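Soluble lytic transglycosylase B3 (Pseudomonas aeruginosa, PDB 5ANZ) probably cleaves the glycan strands of peptidoglycan as a lytic transglycosylase active in bacterial cell-wall turnover, and carries a bound calcium ion. Local coordinates at residues Leu181-Gln185 and His186-Pro190; Thr210-Asn213 and Gln214-Asp218; Leu360-Ser363 and Gln364-Glu367; Gln369-Leu372 and Ala373-Gly376. All blocks are in the same frame, centred on the assembly; numbering follows the deposited sequence. Where two conformers were deposited one is given.

Contact 1 (Leu181-Gln185 and His186-Pro190); sequences LKILQ and HGDVP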
ATOM      1  N   LEU A 181      -0.305 -23.537   3.225  1.00 22.89           N
ATOM      2  CA  LEU A 181      -0.063 -24.977   3.189  1.00 22.58           C
ATOM      3  C   LEU A 181      -0.419 -25.553   1.820  1.00 24.87           C
ATOM      4  O   LEU A 181       0.221 -26.497   1.363  1.00 27.95           O
ATOM      5  CB  LEU A 181      -0.851 -25.697   4.297  1.00 25.31           C
ATOM      6  CG  LEU A 181      -0.338 -25.445   5.726  1.00 27.50           C
ATOM      7  CD1 LEU A 181      -1.362 -25.901   6.767  1.00 30.54           C
ATOM      8  CD2 LEU A 181       0.978 -26.186   5.939  1.00 29.97           C
ATOM      9  N   LYS A 182      -1.428 -24.984   1.159  1.00 26.02           N
ATOM     10  CA  LYS A 182      -1.807 -25.447  -0.169  1.00 28.75           C
ATOM     11  C   LYS A 182      -0.726 -25.129  -1.190  1.00 28.18           C
ATOM     12  O   LYS A 182      -0.493 -25.911  -2.125  1.00 28.51           O
ATOM     13  CB  LYS A 182      -3.139 -24.830  -0.606  1.00 25.79           C
ATOM     14  CG  LYS A 182      -4.294 -25.220   0.292  1.00 34.58           C
ATOM     15  CD  LYS A 182      -5.622 -24.691  -0.240  1.00 45.07           C
ATOM     16  CE  LYS A 182      -6.786 -25.172   0.623  1.00 50.64           C
ATOM     17  NZ  LYS A 182      -8.049 -24.425   0.346  1.00 54.49           N
ATOM     18  N   ILE A 183      -0.075 -23.984  -1.007  1.00 25.80           N
ATOM     19  CA  ILE A 183       1.053 -23.599  -1.838  1.00 23.17           C
ATOM     20  C   ILE A 183       2.194 -24.605  -1.683  1.00 29.36           C
ATOM     21  O   ILE A 183       2.777 -25.057  -2.676  1.00 25.88           O
ATOM     22  CB  ILE A 183       1.548 -22.194  -1.490  1.00 22.17           C
ATOM     23  CG1 ILE A 183       0.439 -21.170  -1.777  1.00 23.19           C
ATOM     24  CG2 ILE A 183       2.812 -21.878  -2.294  1.00 24.92           C
ATOM     25  CD1 ILE A 183       0.792 -19.734  -1.357  1.00 22.85           C
ATOM     26  N   LEU A 184       2.492 -24.982  -0.445  1.00 27.42           N
ATOM     27  CA  LEU A 184       3.505 -26.016  -0.207  1.00 26.89           C
ATOM     28  C   LEU A 184       3.093 -27.350  -0.810  1.00 30.34           C
ATOM     29  O   LEU A 184       3.904 -28.037  -1.414  1.00 29.05           O
ATOM     30  CB  LEU A 184       3.774 -26.189   1.287  1.00 22.10           C
ATOM     31  CG  LEU A 184       4.361 -24.938   1.935  1.00 24.15           C
ATOM     32  CD1 LEU A 184       4.583 -25.146   3.422  1.00 29.29           C
ATOM     33  CD2 LEU A 184       5.672 -24.542   1.224  1.00 23.47           C
ATOM     34  N   GLN A 185       1.829 -27.715  -0.637  1.00 27.32           N
ATOM     35  CA  GLN A 185       1.314 -28.966  -1.177  1.00 32.44           C
ATOM     36  C   GLN A 185       1.463 -29.004  -2.701  1.00 28.09           C
ATOM     37  O   GLN A 185       1.795 -30.043  -3.272  1.00 33.98           O
ATOM     38  CB  GLN A 185      -0.151 -29.145  -0.767  1.00 33.07           C
ATOM     39  CG  GLN A 185      -0.780 -30.425  -1.263  1.00 34.40           C
ATOM     40  CD  GLN A 185      -1.741 -31.010  -0.252  1.00 54.71           C
ATOM     41  OE1 GLN A 185      -1.438 -31.073   0.939  1.00 57.40           O
ATOM     42  NE2 GLN A 185      -2.907 -31.437  -0.716  1.00 62.83           N
ATOM     43  N   HIS A 186       1.236 -27.870  -3.351  1.00 32.76           N
ATOM     44  CA  HIS A 186       1.321 -27.818  -4.798  1.00 39.35           C
ATOM     45  C   HIS A 186       2.764 -27.790  -5.281  1.00 37.30           C
ATOM     46  O   HIS A 186       3.048 -28.149  -6.423  1.00 41.08           O
ATOM     47  CB  HIS A 186       0.569 -26.611  -5.353  1.00 43.22           C
ATOM     48  CG  HIS A 186       0.347 -26.682  -6.837  1.00 71.65           C
ATOM     49  ND1 HIS A 186       0.966 -25.833  -7.719  1.00 80.88           N
ATOM     50  CD2 HIS A 186      -0.406 -27.529  -7.574  1.00 79.69           C
ATOM     51  CE1 HIS A 186       0.593 -26.145  -8.955  1.00 84.40           C
ATOM     52  NE2 HIS A 186      -0.234 -27.162  -8.894  1.00 85.61           N
ATOM     53  N   GLY A 187       3.669 -27.364  -4.405  1.00 26.04           N
ATOM     54  CA  GLY A 187       5.092 -27.379  -4.702  1.00 26.05           C
ATOM     55  C   GLY A 187       5.702 -26.126  -5.315  1.00 24.79           C
ATOM     56  O   GLY A 187       6.785 -26.209  -5.914  1.00 25.36           O
ATOM     57  N   ASP A 188       5.039 -24.979  -5.168  1.00 22.76           N
ATOM     58  CA  ASP A 188       5.572 -23.714  -5.703  1.00 19.67           C
ATOM     59  C   ASP A 188       6.940 -23.364  -5.101  1.00 22.70           C
ATOM     60  O   ASP A 188       7.774 -22.711  -5.749  1.00 21.57           O
ATOM     61  CB  ASP A 188       4.613 -22.540  -5.447  1.00 23.27           C
ATOM     62  CG  ASP A 188       3.374 -22.552  -6.351  1.00 34.20           C
ATOM     63  OD1 ASP A 188       3.425 -23.062  -7.494  1.00 27.42           O
ATOM     64  OD2 ASP A 188       2.340 -22.003  -5.905  1.00 40.30           O
ATOM     65  N   VAL A 189       7.155 -23.788  -3.860  1.00 21.26           N
ATOM     66  CA  VAL A 189       8.393 -23.502  -3.133  1.00 21.34           C
ATOM     67  C   VAL A 189       8.547 -24.529  -2.010  1.00 22.12           C
ATOM     68  O   VAL A 189       7.553 -24.987  -1.460  1.00 22.59           O
ATOM     69  CB  VAL A 189       8.368 -22.063  -2.549  1.00 19.60           C
ATOM     70  CG1 VAL A 189       7.272 -21.931  -1.470  1.00 20.21           C
ATOM     71  CG2 VAL A 189       9.720 -21.652  -2.015  1.00 23.50           C
ATOM     72  N   PRO A 190       9.789 -24.910  -1.673  1.00 20.85           N
ATOM     73  CA  PRO A 190       9.988 -25.768  -0.498  1.00 21.73           C
ATOM     74  C   PRO A 190       9.702 -25.006   0.789  1.00 24.24           C
ATOM     75  O   PRO A 190       9.923 -23.793   0.859  1.00 20.91           O
ATOM     76  CB  PRO A 190      11.470 -26.164  -0.580  1.00 24.15           C
ATOM     77  CG  PRO A 190      11.881 -25.884  -2.009  1.00 27.16           C
ATOM     78  CD  PRO A 190      11.035 -24.695  -2.425  1.00 21.90           C
TER
HETATM   79  O   HOH W   1       6.647 -27.540  -1.138  1.00 26.69           O
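Ile183 and Asp188 meet nearly at right angles. The branch methyl CG2 of Ile183, set anti to its backbone N (the CG1 branch has chi1 -63°), lies against Asp188 CB at 3.7 Å and against one carboxylate oxygen, with 3.6 Å from Ile183 CG2 to Asp188 OD2. Both oxygens of that carboxylate have polar partners: OD1 accepts from Arg225 N and OD2 is hydrogen-bonded to His212 NE2, so the group is held at its two ends beside the calcium-binding residue Lys224. Leu184 approaches Val189 at a slant; its CD2 reaches the carbonyl oxygen, 3.3 Å from Val189 O, and CD2 is a looser 4.1 Å from Val189 CG1. Both pairs bridge the C-terminal end of helix 170-186. Gly187 takes positive phi (92°), a backbone shape that favours glycine, and its N binds Ile183 O at 3.0 Å. Asp188 N to Ile183 O and Gly187 N to Leu184 O fit the pattern of a Schellman motif, although both bonds are weak. His186 N still makes a regular helical bond to Lys182 O. A water donates to Leu184 O and to Val189 O, 2.7 Å from the latter, and so ties the last turn to the departing chain. Farther out, the Gln185 amide is gripped on two sides, NE2 giving to Gly63 O and OE1 taking from Asp65 N.

Contact 2 (Thr210-Asn213 and Gln214-Asp218); sequences TTHN and QYAVD. With CA (calcium ion), chain B.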
ATOM      1  N   THR A 210      -3.463 -16.034   0.115  1.00 24.39           N
ATOM      2  CA  THR A 210      -4.673 -16.088  -0.707  1.00 24.48           C
ATOM      3  C   THR A 210      -4.496 -15.250  -1.992  1.00 23.58           C
ATOM      4  O   THR A 210      -5.018 -15.612  -3.053  1.00 25.69           O
ATOM      5  CB  THR A 210      -5.931 -15.625   0.075  1.00 27.82           C
ATOM      6  OG1 THR A 210      -5.739 -14.292   0.562  1.00 27.62           O
ATOM      7  CG2 THR A 210      -6.224 -16.574   1.242  1.00 30.16           C
ATOM      8  N   THR A 211      -3.742 -14.148  -1.922  1.00 20.49           N
ATOM      9  CA  THR A 211      -3.467 -13.382  -3.129  1.00 19.44           C
ATOM     10  C   THR A 211      -2.564 -14.154  -4.091  1.00 24.47           C
ATOM     11  O   THR A 211      -2.772 -14.158  -5.306  1.00 22.68           O
ATOM     12  CB  THR A 211      -2.813 -12.015  -2.786  1.00 21.11           C
ATOM     13  OG1 THR A 211      -3.735 -11.254  -2.001  1.00 26.31           O
ATOM     14  CG2 THR A 211      -2.441 -11.258  -4.051  1.00 24.56           C
ATOM     15  N   HIS A 212      -1.559 -14.835  -3.550  1.00 22.70           N
ATOM     16  CA  HIS A 212      -0.747 -15.714  -4.369  1.00 20.40           C
ATOM     17  C   HIS A 212      -1.625 -16.746  -5.086  1.00 20.89           C
ATOM     18  O   HIS A 212      -1.501 -16.948  -6.298  1.00 21.14           O
ATOM     19  CB  HIS A 212       0.309 -16.430  -3.511  1.00 21.74           C
ATOM     20  CG  HIS A 212       1.102 -17.450  -4.263  1.00 23.09           C
ATOM     21  ND1 HIS A 212       2.339 -17.178  -4.804  1.00 23.50           N
ATOM     22  CD2 HIS A 212       0.816 -18.737  -4.582  1.00 21.89           C
ATOM     23  CE1 HIS A 212       2.785 -18.259  -5.422  1.00 21.55           C
ATOM     24  NE2 HIS A 212       1.896 -19.213  -5.296  1.00 24.66           N
ATOM     25  N   ASN A 213      -2.528 -17.376  -4.348  0.54 21.57           N
ATOM     26  CA  ASN A 213      -3.296 -18.464  -4.928  0.54 22.63           C
ATOM     27  C   ASN A 213      -4.270 -18.007  -6.018  0.54 24.74           C
ATOM     28  O   ASN A 213      -4.642 -18.805  -6.880  0.54 27.31           O
ATOM     29  CB  ASN A 213      -4.036 -19.227  -3.823  0.54 22.20           C
ATOM     30  CG  ASN A 213      -3.111 -20.151  -3.045  0.54 24.89           C
ATOM     31  OD1 ASN A 213      -1.976 -20.402  -3.467  0.54 22.70           O
ATOM     32  ND2 ASN A 213      -3.597 -20.690  -1.929  0.54 30.04           N
ATOM     33  N   GLN A 214      -4.657 -16.731  -5.996  1.00 21.79           N
ATOM     34  CA  GLN A 214      -5.537 -16.214  -7.035  0.52 25.62           C
ATOM     35  C   GLN A 214      -4.789 -15.510  -8.154  1.00 27.48           C
ATOM     36  O   GLN A 214      -5.217 -15.557  -9.302  1.00 26.98           O
ATOM     37  CB  GLN A 214      -6.581 -15.257  -6.453  0.52 29.68           C
ATOM     38  CG  GLN A 214      -7.525 -14.719  -7.521  0.52 36.66           C
ATOM     39  CD  GLN A 214      -8.750 -14.031  -6.952  0.52 44.05           C
ATOM     40  OE1 GLN A 214      -8.956 -13.999  -5.738  0.52 41.58           O
ATOM     41  NE2 GLN A 214      -9.576 -13.475  -7.836  0.52 42.77           N
ATOM     42  N   TYR A 215      -3.664 -14.869  -7.843  1.00 20.45           N
ATOM     43  CA  TYR A 215      -3.033 -14.013  -8.861  1.00 24.20           C
ATOM     44  C   TYR A 215      -1.594 -14.341  -9.242  1.00 26.46           C
ATOM     45  O   TYR A 215      -1.102 -13.816 -10.227  1.00 25.23           O
ATOM     46  CB  TYR A 215      -3.074 -12.543  -8.416  1.00 21.61           C
ATOM     47  CG  TYR A 215      -4.481 -12.049  -8.248  1.00 23.19           C
ATOM     48  CD1 TYR A 215      -5.232 -11.684  -9.351  1.00 23.38           C
ATOM     49  CD2 TYR A 215      -5.063 -11.974  -6.989  1.00 25.22           C
ATOM     50  CE1 TYR A 215      -6.552 -11.240  -9.202  1.00 23.90           C
ATOM     51  CE2 TYR A 215      -6.369 -11.536  -6.830  1.00 31.45           C
ATOM     52  CZ  TYR A 215      -7.100 -11.162  -7.940  1.00 29.07           C
ATOM     53  OH  TYR A 215      -8.398 -10.735  -7.778  1.00 29.84           O
ATOM     54  N   ALA A 216      -0.914 -15.193  -8.490  1.00 21.11           N
ATOM     55  CA  ALA A 216       0.427 -15.562  -8.914  1.00 20.48           C
ATOM     56  C   ALA A 216       0.402 -16.308 -10.253  1.00 23.75           C
ATOM     57  O   ALA A 216      -0.566 -17.013 -10.603  1.00 26.14           O
ATOM     58  CB  ALA A 216       1.128 -16.402  -7.848  1.00 18.37           C
ATOM     59  N   VAL A 217       1.484 -16.124 -10.994  1.00 22.39           N
ATOM     60  CA  VAL A 217       1.654 -16.617 -12.345  1.00 21.53           C
ATOM     61  C   VAL A 217       2.895 -17.482 -12.476  1.00 26.78           C
ATOM     62  O   VAL A 217       3.918 -17.171 -11.870  1.00 25.47           O
ATOM     63  CB  VAL A 217       1.783 -15.425 -13.327  1.00 28.88           C
ATOM     64  CG1 VAL A 217       2.195 -15.901 -14.704  1.00 38.04           C
ATOM     65  CG2 VAL A 217       0.476 -14.633 -13.367  1.00 33.50           C
ATOM     66  N   ASP A 218       2.816 -18.549 -13.271  1.00 25.09           N
ATOM     67  CA  ASP A 218       4.003 -19.294 -13.687  1.00 24.07           C
ATOM     68  C   ASP A 218       4.461 -18.798 -15.055  1.00 26.45           C
ATOM     69  O   ASP A 218       3.945 -19.240 -16.101  1.00 30.05           O
ATOM     70  CB  ASP A 218       3.705 -20.802 -13.731  1.00 26.02           C
ATOM     71  CG  ASP A 218       4.875 -21.614 -14.252  1.00 30.22           C
ATOM     72  OD1 ASP A 218       6.013 -21.091 -14.264  1.00 28.22           O
ATOM     73  OD2 ASP A 218       4.658 -22.783 -14.646  1.00 30.90           O
TER
HETATM   74 CA    CA B 501       7.767 -20.772 -12.731  1.00 24.74          CA
HETATM   75  O   HOH W   2       9.756 -21.171 -11.518  1.00 26.80           O
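The C-terminal turn of helix 209-215 leads straight into an EF-hand-like calcium loop, in which Asp218, Asp220, Asp222, the carbonyl of Lys224 and Asp233 bind the ion. Ala216, the first residue to leave helical geometry, turns its methyl back over one face of the His212 imidazole: CB lies 3.5 Å from the ring centroid, 18° off the normal, a CH-pi contact. The ring reaches this place because CG stands anti to the backbone N (chi1 175°). Ala216 N binds His212 O at 2.9 Å. One residue earlier, Tyr215 N donates to Thr211 O at 2.8 Å. That same carbonyl oxygen lies near the edge of the tyrosine ring, 3.6 Å from Tyr215 CD2, and Thr211 CG2 touches Tyr215 CD2 at 4.0 Å. Thr211 also belongs to the N-acetylglucosamine site of this protein, which holds no sugar in this model. Farther on, Asp218 OD1 coordinates the calcium ion at 2.4 Å, while OD2 accepts from Gly223 N. His212 ND1 is buried and has no partner in the model, whereas NE2 is engaged in its hydrogen bond with Asp188; this is consistent with a neutral ring that carries its proton on NE2.

Contact 3 (Leu360-Ser363 and Gln364-Glu367); sequences LSRS and QRIE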
ATOM      1  N   LEU A 360       0.616  14.504  13.702  1.00 45.37           N
ATOM      2  CA  LEU A 360       0.084  14.168  15.012  1.00 44.25           C
ATOM      3  C   LEU A 360       0.556  12.788  15.458  1.00 43.14           C
ATOM      4  O   LEU A 360       0.582  11.849  14.664  1.00 44.01           O
ATOM      5  CB  LEU A 360      -1.443  14.214  14.997  1.00 36.80           C
ATOM      6  CG  LEU A 360      -2.062  15.590  14.775  1.00 44.63           C
ATOM      7  CD1 LEU A 360      -3.576  15.505  14.858  1.00 44.45           C
ATOM      8  CD2 LEU A 360      -1.523  16.573  15.805  1.00 49.98           C
ATOM      9  N   SER A 361       0.923  12.667  16.731  1.00 41.70           N
ATOM     10  CA  SER A 361       1.233  11.359  17.297  1.00 45.62           C
ATOM     11  C   SER A 361      -0.047  10.538  17.420  1.00 43.52           C
ATOM     12  O   SER A 361      -1.152  11.062  17.229  1.00 40.74           O
ATOM     13  CB  SER A 361       1.902  11.498  18.663  1.00 47.52           C
ATOM     14  OG  SER A 361       0.989  12.004  19.619  1.00 47.97           O
ATOM     15  N   ARG A 362       0.097   9.253  17.737  1.00 39.98           N
ATOM     16  CA  ARG A 362      -1.066   8.381  17.879  1.00 43.77           C
ATOM     17  C   ARG A 362      -2.012   8.871  18.982  1.00 45.93           C
ATOM     18  O   ARG A 362      -3.229   8.950  18.784  1.00 40.28           O
ATOM     19  CB  ARG A 362      -0.635   6.944  18.165  1.00 51.39           C
ATOM     20  CG  ARG A 362      -1.801   5.975  18.216  1.00 57.37           C
ATOM     21  CD  ARG A 362      -1.371   4.591  18.659  1.00 73.56           C
ATOM     22  NE  ARG A 362      -2.524   3.714  18.847  1.00 84.72           N
ATOM     23  CZ  ARG A 362      -3.271   3.690  19.946  1.00 90.54           C
ATOM     24  NH1 ARG A 362      -2.987   4.498  20.960  1.00 88.85           N
ATOM     25  NH2 ARG A 362      -4.301   2.859  20.032  1.00 94.68           N
ATOM     26  N   SER A 363      -1.459   9.209  20.142  1.00 39.27           N
ATOM     27  CA  SER A 363      -2.289   9.706  21.228  1.00 38.19           C
ATOM     28  C   SER A 363      -2.901  11.049  20.829  1.00 41.94           C
ATOM     29  O   SER A 363      -4.008  11.369  21.232  1.00 37.26           O
ATOM     30  CB  SER A 363      -1.494   9.831  22.526  1.00 54.68           C
ATOM     31  OG  SER A 363      -0.412  10.728  22.383  1.00 62.44           O
ATOM     32  N   GLN A 364      -2.188  11.815  20.009  1.00 36.96           N
ATOM     33  CA  GLN A 364      -2.709  13.100  19.548  1.00 35.85           C
ATOM     34  C   GLN A 364      -3.871  12.940  18.580  1.00 32.93           C
ATOM     35  O   GLN A 364      -4.786  13.780  18.559  1.00 33.06           O
ATOM     36  CB  GLN A 364      -1.595  13.927  18.900  1.00 38.17           C
ATOM     37  CG  GLN A 364      -0.694  14.610  19.916  1.00 44.74           C
ATOM     38  CD  GLN A 364       0.474  15.331  19.279  1.00 50.96           C
ATOM     39  OE1 GLN A 364       0.842  15.056  18.138  1.00 42.62           O
ATOM     40  NE2 GLN A 364       1.065  16.264  20.021  1.00 58.65           N
ATOM     41  N   ARG A 365      -3.844  11.884  17.769  1.00 35.69           N
ATOM     42  CA  ARG A 365      -4.954  11.628  16.855  1.00 34.39           C
ATOM     43  C   ARG A 365      -6.219  11.267  17.631  1.00 34.50           C
ATOM     44  O   ARG A 365      -7.335  11.658  17.259  1.00 32.43           O
ATOM     45  CB  ARG A 365      -4.606  10.515  15.870  1.00 34.20           C
ATOM     46  CG  ARG A 365      -3.515  10.896  14.863  1.00 34.43           C
ATOM     47  CD  ARG A 365      -3.401   9.877  13.735  1.00 40.28           C
ATOM     48  NE  ARG A 365      -3.022   8.548  14.208  1.00 41.49           N
ATOM     49  CZ  ARG A 365      -1.766   8.134  14.354  1.00 48.50           C
ATOM     50  NH1 ARG A 365      -0.756   8.949  14.077  1.00 44.99           N
ATOM     51  NH2 ARG A 365      -1.520   6.905  14.781  1.00 53.36           N
ATOM     52  N   ILE A 366      -6.046  10.510  18.707  1.00 32.32           N
ATOM     53  CA  ILE A 366      -7.166  10.155  19.569  1.00 32.92           C
ATOM     54  C   ILE A 366      -7.683  11.387  20.275  1.00 32.93           C
ATOM     55  O   ILE A 366      -8.901  11.607  20.363  1.00 34.06           O
ATOM     56  CB  ILE A 366      -6.752   9.079  20.596  1.00 34.28           C
ATOM     57  CG1 ILE A 366      -6.607   7.735  19.887  1.00 35.15           C
ATOM     58  CG2 ILE A 366      -7.763   8.996  21.742  1.00 38.86           C
ATOM     59  CD1 ILE A 366      -5.752   6.734  20.646  1.00 38.18           C
ATOM     60  N   GLU A 367      -6.757  12.205  20.764  1.00 33.22           N
ATOM     61  CA  GLU A 367      -7.137  13.433  21.444  1.00 33.61           C
ATOM     62  C   GLU A 367      -7.913  14.331  20.488  1.00 32.81           C
ATOM     63  O   GLU A 367      -8.907  14.945  20.883  1.00 33.62           O
ATOM     64  CB  GLU A 367      -5.913  14.174  21.985  1.00 36.42           C
ATOM     65  CG  GLU A 367      -6.266  15.304  22.944  1.00 37.58           C
ATOM     66  CD  GLU A 367      -5.058  16.111  23.384  1.00 59.73           C
ATOM     67  OE1 GLU A 367      -3.918  15.748  23.015  1.00 63.58           O
ATOM     68  OE2 GLU A 367      -5.252  17.116  24.100  1.00 70.85           O
TER
HETATM   69  O   HOH W   3      -0.667  11.658  12.352  1.00 51.67           O
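Ser361 turns OG between its backbone N and carbonyl carbon (chi1 68°), while Gln364 swings CG beside its own N (chi1 -79°) and runs extended from there, so each side chain reaches the other's backbone. Ser361 N donates to Gln364 OE1 at 2.8 Å in a nearly straight bond (169°), and Gln364 N returns a longer one to Ser361 OG, 3.2 Å. This reciprocal pair is a capping box, with Ser361 as N-cap of helix 362-374, the first helix of the putative peptidoglycan-binding domain. Arg365, bent at chi3, folds its guanidinium back over the start of the helix: one face covers Arg362 CA, and NH2 lies 3.5 Å from Arg362 CB. The guanidinium planes of Arg362 and Arg365 stand almost perpendicular, and Ile366 CD1 sits over a face of that of Arg362, 3.6 Å from Arg362 NH1. A water gives a bond to Leu360 O at 2.6 Å and accepts one from Arg365 NH1 at 3.2 Å; Arg365 NE donates to Gly384 O. Glu91, from the transglycosylase SLT domain, bonds through OE2 to both Ser361 OG and Ser363 OG, joining this helix start to the other part of the protein.

Contact 4 (Gln369-Leu372 and Ala373-Gly376); sequences QRQL and AARG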
ATOM      1  N   GLN A 369      -9.770  13.508  17.944  1.00 31.24           N
ATOM      2  CA  GLN A 369     -11.118  12.989  17.729  1.00 38.32           C
ATOM      3  C   GLN A 369     -12.013  13.300  18.919  1.00 35.02           C
ATOM      4  O   GLN A 369     -13.191  13.642  18.745  1.00 32.98           O
ATOM      5  CB  GLN A 369     -11.080  11.485  17.461  1.00 31.62           C
ATOM      6  CG  GLN A 369     -10.621  11.136  16.040  1.00 33.43           C
ATOM      7  CD  GLN A 369     -10.330   9.661  15.852  1.00 37.82           C
ATOM      8  OE1 GLN A 369      -9.905   8.979  16.782  1.00 39.49           O
ATOM      9  NE2 GLN A 369     -10.557   9.161  14.640  1.00 40.00           N
ATOM     10  N   ARG A 370     -11.458  13.197  20.128  1.00 33.79           N
ATOM     11  CA  ARG A 370     -12.233  13.486  21.333  1.00 34.10           C
ATOM     12  C   ARG A 370     -12.558  14.982  21.437  1.00 34.56           C
ATOM     13  O   ARG A 370     -13.655  15.365  21.871  1.00 35.47           O
ATOM     14  CB  ARG A 370     -11.487  13.001  22.581  1.00 34.75           C
ATOM     15  CG  ARG A 370     -11.412  11.486  22.703  1.00 34.92           C
ATOM     16  CD  ARG A 370     -10.710  11.073  23.991  1.00 36.51           C
ATOM     17  NE  ARG A 370     -10.683   9.625  24.174  1.00 36.46           N
ATOM     18  CZ  ARG A 370      -9.733   8.976  24.837  1.00 43.20           C
ATOM     19  NH1 ARG A 370      -8.728   9.648  25.386  1.00 37.64           N
ATOM     20  NH2 ARG A 370      -9.786   7.658  24.961  1.00 48.62           N
ATOM     21  N   GLN A 371     -11.619  15.826  21.022  1.00 35.87           N
ATOM     22  CA  GLN A 371     -11.822  17.274  21.081  1.00 34.94           C
ATOM     23  C   GLN A 371     -12.841  17.728  20.044  1.00 38.02           C
ATOM     24  O   GLN A 371     -13.647  18.628  20.306  1.00 41.72           O
ATOM     25  CB  GLN A 371     -10.497  18.018  20.877  1.00 38.82           C
ATOM     26  CG  GLN A 371      -9.623  18.080  22.122  1.00 45.52           C
ATOM     27  CD  GLN A 371     -10.126  19.102  23.114  1.00 60.29           C
ATOM     28  OE1 GLN A 371      -9.678  20.249  23.121  1.00 71.08           O
ATOM     29  NE2 GLN A 371     -11.078  18.698  23.949  1.00 55.50           N
ATOM     30  N   LEU A 372     -12.809  17.101  18.871  1.00 33.84           N
ATOM     31  CA  LEU A 372     -13.779  17.410  17.822  1.00 34.01           C
ATOM     32  C   LEU A 372     -15.186  17.076  18.302  1.00 35.11           C
ATOM     33  O   LEU A 372     -16.113  17.891  18.171  1.00 37.91           O
ATOM     34  CB  LEU A 372     -13.456  16.636  16.537  1.00 33.92           C
ATOM     35  CG  LEU A 372     -12.225  17.083  15.749  1.00 32.74           C
ATOM     36  CD1 LEU A 372     -11.788  16.000  14.780  1.00 33.66           C
ATOM     37  CD2 LEU A 372     -12.514  18.394  15.013  1.00 34.08           C
ATOM     38  N   ALA A 373     -15.347  15.878  18.859  1.00 35.43           N
ATOM     39  CA  ALA A 373     -16.657  15.442  19.330  1.00 41.54           C
ATOM     40  C   ALA A 373     -17.149  16.379  20.425  1.00 43.15           C
ATOM     41  O   ALA A 373     -18.341  16.686  20.513  1.00 40.96           O
ATOM     42  CB  ALA A 373     -16.600  14.006  19.831  1.00 37.95           C
ATOM     43  N   ALA A 374     -16.219  16.855  21.244  1.00 38.29           N
ATOM     44  CA  ALA A 374     -16.568  17.735  22.360  1.00 38.91           C
ATOM     45  C   ALA A 374     -17.088  19.094  21.904  1.00 42.21           C
ATOM     46  O   ALA A 374     -17.821  19.760  22.630  1.00 42.79           O
ATOM     47  CB  ALA A 374     -15.369  17.919  23.271  1.00 38.81           C
ATOM     48  N   ARG A 375     -16.700  19.509  20.703  1.00 42.84           N
ATOM     49  CA  ARG A 375     -17.188  20.773  20.162  1.00 45.80           C
ATOM     50  C   ARG A 375     -18.361  20.557  19.213  1.00 47.95           C
ATOM     51  O   ARG A 375     -18.814  21.491  18.548  1.00 51.01           O
ATOM     52  CB  ARG A 375     -16.058  21.514  19.448  1.00 55.47           C
ATOM     53  CG  ARG A 375     -14.982  22.029  20.389  1.00 63.19           C
ATOM     54  CD  ARG A 375     -13.931  22.812  19.626  1.00 70.06           C
ATOM     55  NE  ARG A 375     -14.529  23.843  18.783  1.00 69.51           N
ATOM     56  CZ  ARG A 375     -14.794  25.079  19.193  1.00 72.69           C
ATOM     57  NH1 ARG A 375     -14.515  25.441  20.439  1.00 72.45           N
ATOM     58  NH2 ARG A 375     -15.339  25.953  18.358  1.00 77.25           N
ATOM     59  N   GLY A 376     -18.856  19.326  19.145  1.00 43.57           N
ATOM     60  CA  GLY A 376     -20.016  19.034  18.323  1.00 42.31           C
ATOM     61  C   GLY A 376     -19.705  18.728  16.869  1.00 49.03           C
ATOM     62  O   GLY A 376     -20.592  18.768  16.018  1.00 46.19           O
TER
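Arg375 N sits over two carbonyls of the final turn of helix 362-374, 3.1 Å from Leu372 O and well above the plane of that carbonyl (65°), with a weak second bond to Gln371 O. The arginine's CB lies near both oxygens, while its CG rests on Gln371 O alone, at 3.7 Å. One residue earlier the Ala374 methyl lies against Arg370 O at 3.4 Å and Gln371 O at 3.5 Å, while Ala374 N bonds to Arg370 O at 3.0 Å. Ala373 N makes a straighter bond to Gln369 O (163°). The helix then ends in a Schellman motif: Gly376, with positive phi, is the C-prime residue, its N binds Ala373 O at 3.0 Å, and the N-H of the residue after it turns back to Leu372 O. Outside this turn, the Leu372 side chain packs against helix 388-401, on Ala393, Ile394 and Cys397. Arg375, bent at chi3 (52°), touches Phe401 and Leu417 and pairs through NH2 with Glu400 OE2 in a salt bridge. The amide of Gln369 is held by two loop residues and by helix 388-401: OE1 accepts from Gly384 N, and NE2 bonds to Asp383 OD1 and to Thr390 OG1 of that helix.

In the fold
The four contacts follow one another along the chain in two pairs, one in each domain. Contacts 1 and 2, in the transglycosylase SLT domain, have centres about 12 Å apart and touch directly: the end of helix 170-186 packs on helix 209-215 close to the calcium site. Contacts 3 and 4 share helix 362-374 of the putative peptidoglycan-binding domain, marking its start and its end with centres about 13 Å apart. Between the pairs the centres are about 38 to 51 Å apart, on opposite sides of the chain's centre. The probable catalytic part and the probable wall-binding part nevertheless meet, since Glu91 of the former bonds to the helix start in contact 3.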